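PDB 2NLZ: cephalosporin acylase from Bacillus halodurans, which is probably an Ntn-hydrolase of the gamma-glutamyltranspeptidase family that cleaves amide bonds, perhaps those of cephalosporin side chains. Local coordinates for residues L460-Q472 with G522-G534. The protein carries 1 engineered substitution. Residues are numbered along the deposited sequence; the frame is centred on the assembly and turned at random.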
loop_
_atom_site.group_PDB
_atom_site.type_symbol
_atom_site.label_atom_id
_atom_site.label_comp_id
_atom_site.label_asym_id
_atom_site.label_seq_id
_atom_site.Cartn_x
_atom_site.Cartn_y
_atom_site.Cartn_z
ATOM N N LEU D 460 19.171 -8.806 1.765
ATOM C CA LEU D 460 18.773 -7.515 1.229
ATOM C C LEU D 460 19.996 -6.764 0.754
ATOM O O LEU D 460 21.059 -6.853 1.368
ATOM C CB LEU D 460 18.049 -6.694 2.298
ATOM C CG LEU D 460 16.523 -6.720 2.359
ATOM C CD1 LEU D 460 15.919 -7.888 1.578
ATOM C CD2 LEU D 460 16.070 -6.723 3.806
ATOM N N ASN D 461 19.848 -6.027 -0.340
ATOM C CA ASN D 461 20.896 -5.097 -0.756
ATOM C C ASN D 461 21.017 -3.900 0.214
ATOM O O ASN D 461 20.068 -3.623 0.949
ATOM C CB ASN D 461 20.692 -4.673 -2.213
ATOM C CG ASN D 461 19.565 -3.695 -2.385
ATOM O OD1 ASN D 461 19.456 -2.717 -1.644
ATOM N ND2 ASN D 461 18.739 -3.922 -3.403
ATOM N N PRO D 462 22.182 -3.210 0.233
ATOM C CA PRO D 462 22.443 -2.109 1.178
ATOM C C PRO D 462 21.294 -1.101 1.295
ATOM O O PRO D 462 20.920 -0.741 2.415
ATOM C CB PRO D 462 23.694 -1.432 0.600
ATOM C CG PRO D 462 23.906 -2.049 -0.758
ATOM C CD PRO D 462 23.348 -3.420 -0.643
ATOM N N GLN D 463 20.730 -0.691 0.153
ATOM C CA GLN D 463 19.603 0.246 0.122
ATOM C C GLN D 463 18.287 -0.338 0.666
ATOM O O GLN D 463 17.626 0.275 1.518
ATOM C CB GLN D 463 19.372 0.772 -1.287
ATOM C CG GLN D 463 18.423 1.944 -1.314
ATOM C CD GLN D 463 18.881 3.063 -0.402
ATOM O OE1 GLN D 463 19.957 3.633 -0.586
ATOM N NE2 GLN D 463 18.064 3.384 0.589
ATOM N N ALA D 464 17.902 -1.510 0.156
ATOM C CA ALA D 464 16.768 -2.260 0.690
ATOM C C ALA D 464 16.897 -2.485 2.207
ATOM O O ALA D 464 15.918 -2.358 2.934
ATOM C CB ALA D 464 16.636 -3.574 -0.035
ATOM N N ALA D 465 18.110 -2.782 2.685
ATOM C CA ALA D 465 18.313 -3.044 4.115
ATOM C C ALA D 465 17.969 -1.810 4.922
ATOM O O ALA D 465 17.429 -1.910 6.023
ATOM C CB ALA D 465 19.735 -3.481 4.398
ATOM N N LEU D 466 18.285 -0.656 4.346
ATOM C CA LEU D 466 17.987 0.643 4.936
ATOM C C LEU D 466 16.521 1.066 4.747
ATOM O O LEU D 466 15.933 1.656 5.647
ATOM C CB LEU D 466 18.921 1.690 4.332
ATOM C CG LEU D 466 20.181 2.093 5.092
ATOM C CD1 LEU D 466 20.560 1.102 6.146
ATOM C CD2 LEU D 466 21.286 2.274 4.113
ATOM N N ASP D 467 15.952 0.771 3.578
ATOM C CA ASP D 467 14.533 1.036 3.279
ATOM C C ASP D 467 13.573 0.317 4.219
ATOM O O ASP D 467 12.523 0.865 4.553
ATOM C CB ASP D 467 14.187 0.602 1.848
ATOM C CG ASP D 467 14.860 1.454 0.792
ATOM O OD1 ASP D 467 15.184 2.628 1.087
ATOM O OD2 ASP D 467 15.061 0.944 -0.333
ATOM N N ALA D 468 13.942 -0.912 4.605
ATOM C CA ALA D 468 13.126 -1.808 5.431
ATOM C C ALA D 468 12.572 -1.133 6.691
ATOM O O ALA D 468 13.290 -0.385 7.365
ATOM C CB ALA D 468 13.925 -3.045 5.799
ATOM N N PRO D 469 11.280 -1.385 6.994
ATOM C CA PRO D 469 10.605 -0.813 8.164
ATOM C C PRO D 469 11.291 -1.233 9.449
ATOM O O PRO D 469 11.848 -2.332 9.515
ATOM C CB PRO D 469 9.199 -1.413 8.095
ATOM C CG PRO D 469 9.334 -2.628 7.205
ATOM C CD PRO D 469 10.380 -2.250 6.210
ATOM N N ARG D 470 11.256 -0.364 10.451
ATOM C CA ARG D 470 12.056 -0.566 11.646
ATOM C C ARG D 470 11.246 -0.611 12.918
ATOM O O ARG D 470 10.225 0.049 13.045
ATOM C CB ARG D 470 13.137 0.507 11.762
ATOM C CG ARG D 470 14.256 0.360 10.733
ATOM C CD ARG D 470 15.153 1.576 10.725
ATOM N NE ARG D 470 15.964 1.656 9.517
ATOM C CZ ARG D 470 16.553 2.769 9.077
ATOM N NH1 ARG D 470 16.416 3.908 9.752
ATOM N NH2 ARG D 470 17.275 2.746 7.953
ATOM N N TRP D 471 11.721 -1.412 13.860
ATOM C CA TRP D 471 11.180 -1.427 15.202
ATOM C C TRP D 471 12.248 -0.931 16.165
ATOM O O TRP D 471 13.442 -0.979 15.846
ATOM C CB TRP D 471 10.762 -2.847 15.584
ATOM C CG TRP D 471 11.867 -3.828 15.411
ATOM C CD1 TRP D 471 12.105 -4.615 14.316
ATOM C CD2 TRP D 471 12.907 -4.122 16.354
ATOM N NE1 TRP D 471 13.226 -5.379 14.523
ATOM C CE2 TRP D 471 13.736 -5.092 15.765
ATOM C CE3 TRP D 471 13.213 -3.658 17.635
ATOM C CZ2 TRP D 471 14.854 -5.602 16.414
ATOM C CZ3 TRP D 471 14.333 -4.164 18.279
ATOM C CH2 TRP D 471 15.136 -5.124 17.671
ATOM N N GLN D 472 11.818 -0.454 17.334
ATOM C CA GLN D 472 12.743 -0.197 18.436
ATOM C C GLN D 472 12.113 -0.333 19.812
ATOM O O GLN D 472 11.036 0.199 20.064
ATOM C CB GLN D 472 13.462 1.147 18.292
ATOM C CG GLN D 472 12.653 2.389 18.557
ATOM C CD GLN D 472 13.548 3.600 18.694
ATOM O OE1 GLN D 472 14.538 3.575 19.432
ATOM N NE2 GLN D 472 13.218 4.664 17.973
ATOM N N GLY D 522 35.652 -6.538 -6.278
ATOM C CA GLY D 522 36.086 -5.256 -5.732
ATOM C C GLY D 522 35.077 -4.130 -5.903
ATOM O O GLY D 522 35.329 -3.000 -5.482
ATOM N N VAL D 523 33.931 -4.439 -6.510
ATOM C CA VAL D 523 32.891 -3.446 -6.752
ATOM C C VAL D 523 32.169 -3.015 -5.455
ATOM O O VAL D 523 31.801 -3.851 -4.616
ATOM C CB VAL D 523 31.914 -3.898 -7.898
ATOM C CG1 VAL D 523 31.057 -5.093 -7.481
ATOM C CG2 VAL D 523 31.048 -2.742 -8.382
ATOM N N LEU D 524 32.003 -1.701 -5.293
ATOM C CA LEU D 524 31.389 -1.117 -4.106
ATOM C C LEU D 524 29.907 -0.835 -4.327
ATOM O O LEU D 524 29.520 -0.224 -5.319
ATOM C CB LEU D 524 32.097 0.185 -3.719
ATOM C CG LEU D 524 33.611 0.185 -3.497
ATOM C CD1 LEU D 524 34.132 1.623 -3.488
ATOM C CD2 LEU D 524 34.013 -0.538 -2.219
ATOM N N ALA D 525 29.086 -1.275 -3.383
ATOM C CA ALA D 525 27.645 -1.086 -3.460
ATOM C C ALA D 525 27.142 -0.322 -2.243
ATOM O O ALA D 525 27.323 -0.750 -1.099
ATOM C CB ALA D 525 26.939 -2.420 -3.589
ATOM N N GLY D 526 26.499 0.810 -2.502
ATOM C CA GLY D 526 26.106 1.707 -1.439
ATOM C C GLY D 526 24.624 1.924 -1.273
ATOM O O GLY D 526 23.850 1.906 -2.242
ATOM N N GLY D 527 24.247 2.115 -0.014
ATOM C CA GLY D 527 22.895 2.466 0.378
ATOM C C GLY D 527 22.930 3.668 1.311
ATOM O O GLY D 527 23.840 3.796 2.145
ATOM N N THR D 528 21.947 4.556 1.167
ATOM C CA THR D 528 21.850 5.741 2.015
ATOM C C THR D 528 20.465 5.818 2.671
ATOM O O THR D 528 19.490 5.294 2.137
ATOM C CB THR D 528 22.176 7.029 1.202
ATOM O OG1 THR D 528 22.438 8.125 2.086
ATOM C CG2 THR D 528 21.053 7.382 0.206
ATOM N N GLU D 529 20.394 6.458 3.834
ATOM C CA GLU D 529 19.137 6.622 4.570
ATOM C C GLU D 529 18.062 7.355 3.772
ATOM O O GLU D 529 18.230 8.520 3.453
ATOM C CB GLU D 529 19.396 7.386 5.871
ATOM C CG GLU D 529 18.145 7.647 6.677
ATOM C CD GLU D 529 17.428 6.373 7.014
ATOM O OE1 GLU D 529 16.289 6.206 6.525
ATOM O OE2 GLU D 529 18.021 5.534 7.732
ATOM N N PRO D 530 16.956 6.674 3.444
ATOM C CA PRO D 530 15.895 7.374 2.730
ATOM C C PRO D 530 15.083 8.337 3.613
ATOM O O PRO D 530 14.531 9.305 3.098
ATOM C CB PRO D 530 15.026 6.237 2.195
ATOM C CG PRO D 530 15.262 5.105 3.118
ATOM C CD PRO D 530 16.642 5.249 3.657
ATOM N N ARG D 531 15.037 8.103 4.922
ATOM C CA ARG D 531 14.248 8.956 5.822
ATOM C C ARG D 531 14.751 10.402 6.013
ATOM O O ARG D 531 14.155 11.169 6.772
ATOM C CB ARG D 531 14.089 8.285 7.182
ATOM C CG ARG D 531 13.279 7.021 7.133
ATOM C CD ARG D 531 13.545 6.167 8.347
ATOM N NE ARG D 531 13.017 4.811 8.201
ATOM C CZ ARG D 531 13.596 3.841 7.497
ATOM N NH1 ARG D 531 14.722 4.064 6.843
ATOM N NH2 ARG D 531 13.034 2.647 7.438
ATOM N N THR D 532 15.827 10.768 5.320
ATOM C CA THR D 532 16.452 12.068 5.494
ATOM C C THR D 532 17.110 12.552 4.191
ATOM O O THR D 532 17.064 11.856 3.176
ATOM C CB THR D 532 17.471 12.026 6.666
ATOM O OG1 THR D 532 17.879 13.350 7.021
ATOM C CG2 THR D 532 18.694 11.197 6.306
ATOM N N ASP D 533 17.668 13.768 4.220
ATOM C CA ASP D 533 18.528 14.285 3.156
ATOM C C ASP D 533 19.812 13.518 3.275
ATOM O O ASP D 533 20.244 13.217 4.375
ATOM C CB ASP D 533 18.870 15.760 3.375
ATOM C CG ASP D 533 17.656 16.640 3.564
ATOM O OD1 ASP D 533 16.811 16.716 2.649
ATOM O OD2 ASP D 533 17.574 17.288 4.628
ATOM N N GLY D 534 20.450 13.211 2.164
ATOM C CA GLY D 534 21.689 12.446 2.223
ATOM C C GLY D 534 22.038 11.822 0.890
ATOM O O GLY D 534 21.272 11.919 -0.084
#
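The guanidinium groups of Arg470 and Arg531 lie flat on each other, offset, centres 3.5 Å apart and planes at 24°. At the edge of Arg470, Glu529 OE2 accepts from NH1 and NH2 of Arg470, its carboxylate turned 89° to the guanidinium. At the edge of Arg531, NH1 meets Glu529 OE1 at 2.7 Å and donates to Leu466 O, while NH2 bonds weakly to Ala468 O. The chi2 bend of Glu529 (57°) folds its carboxylate back, where OE1 also accepts from Arg531 N. This buried salt-bridge network joins the loop after helix 462-467 to the turn after strand 524-528; a glutamine in place of Glu529 would probably leave Arg470 without its carboxylate mate and Arg531 relying on Glu482. Nearer the helix start, Gln463 OE1 accepts from Thr528 N at 2.8 Å, and Gln463 NE2 donates to Thr528 O, in its carbonyl plane, and to Asp467 OD1, itself bonded to Ser14 of the second subunit. Gly527 passes so close that a CB would clash with Pro462 C and Gln463 N. Helix 462-467 runs nearly parallel to strand 524-528, Pro462 and Leu466 reaching Ile514 of antiparallel strand 512-517, while Glu482, just past strand 478-481, salt-bridges Arg531 NE.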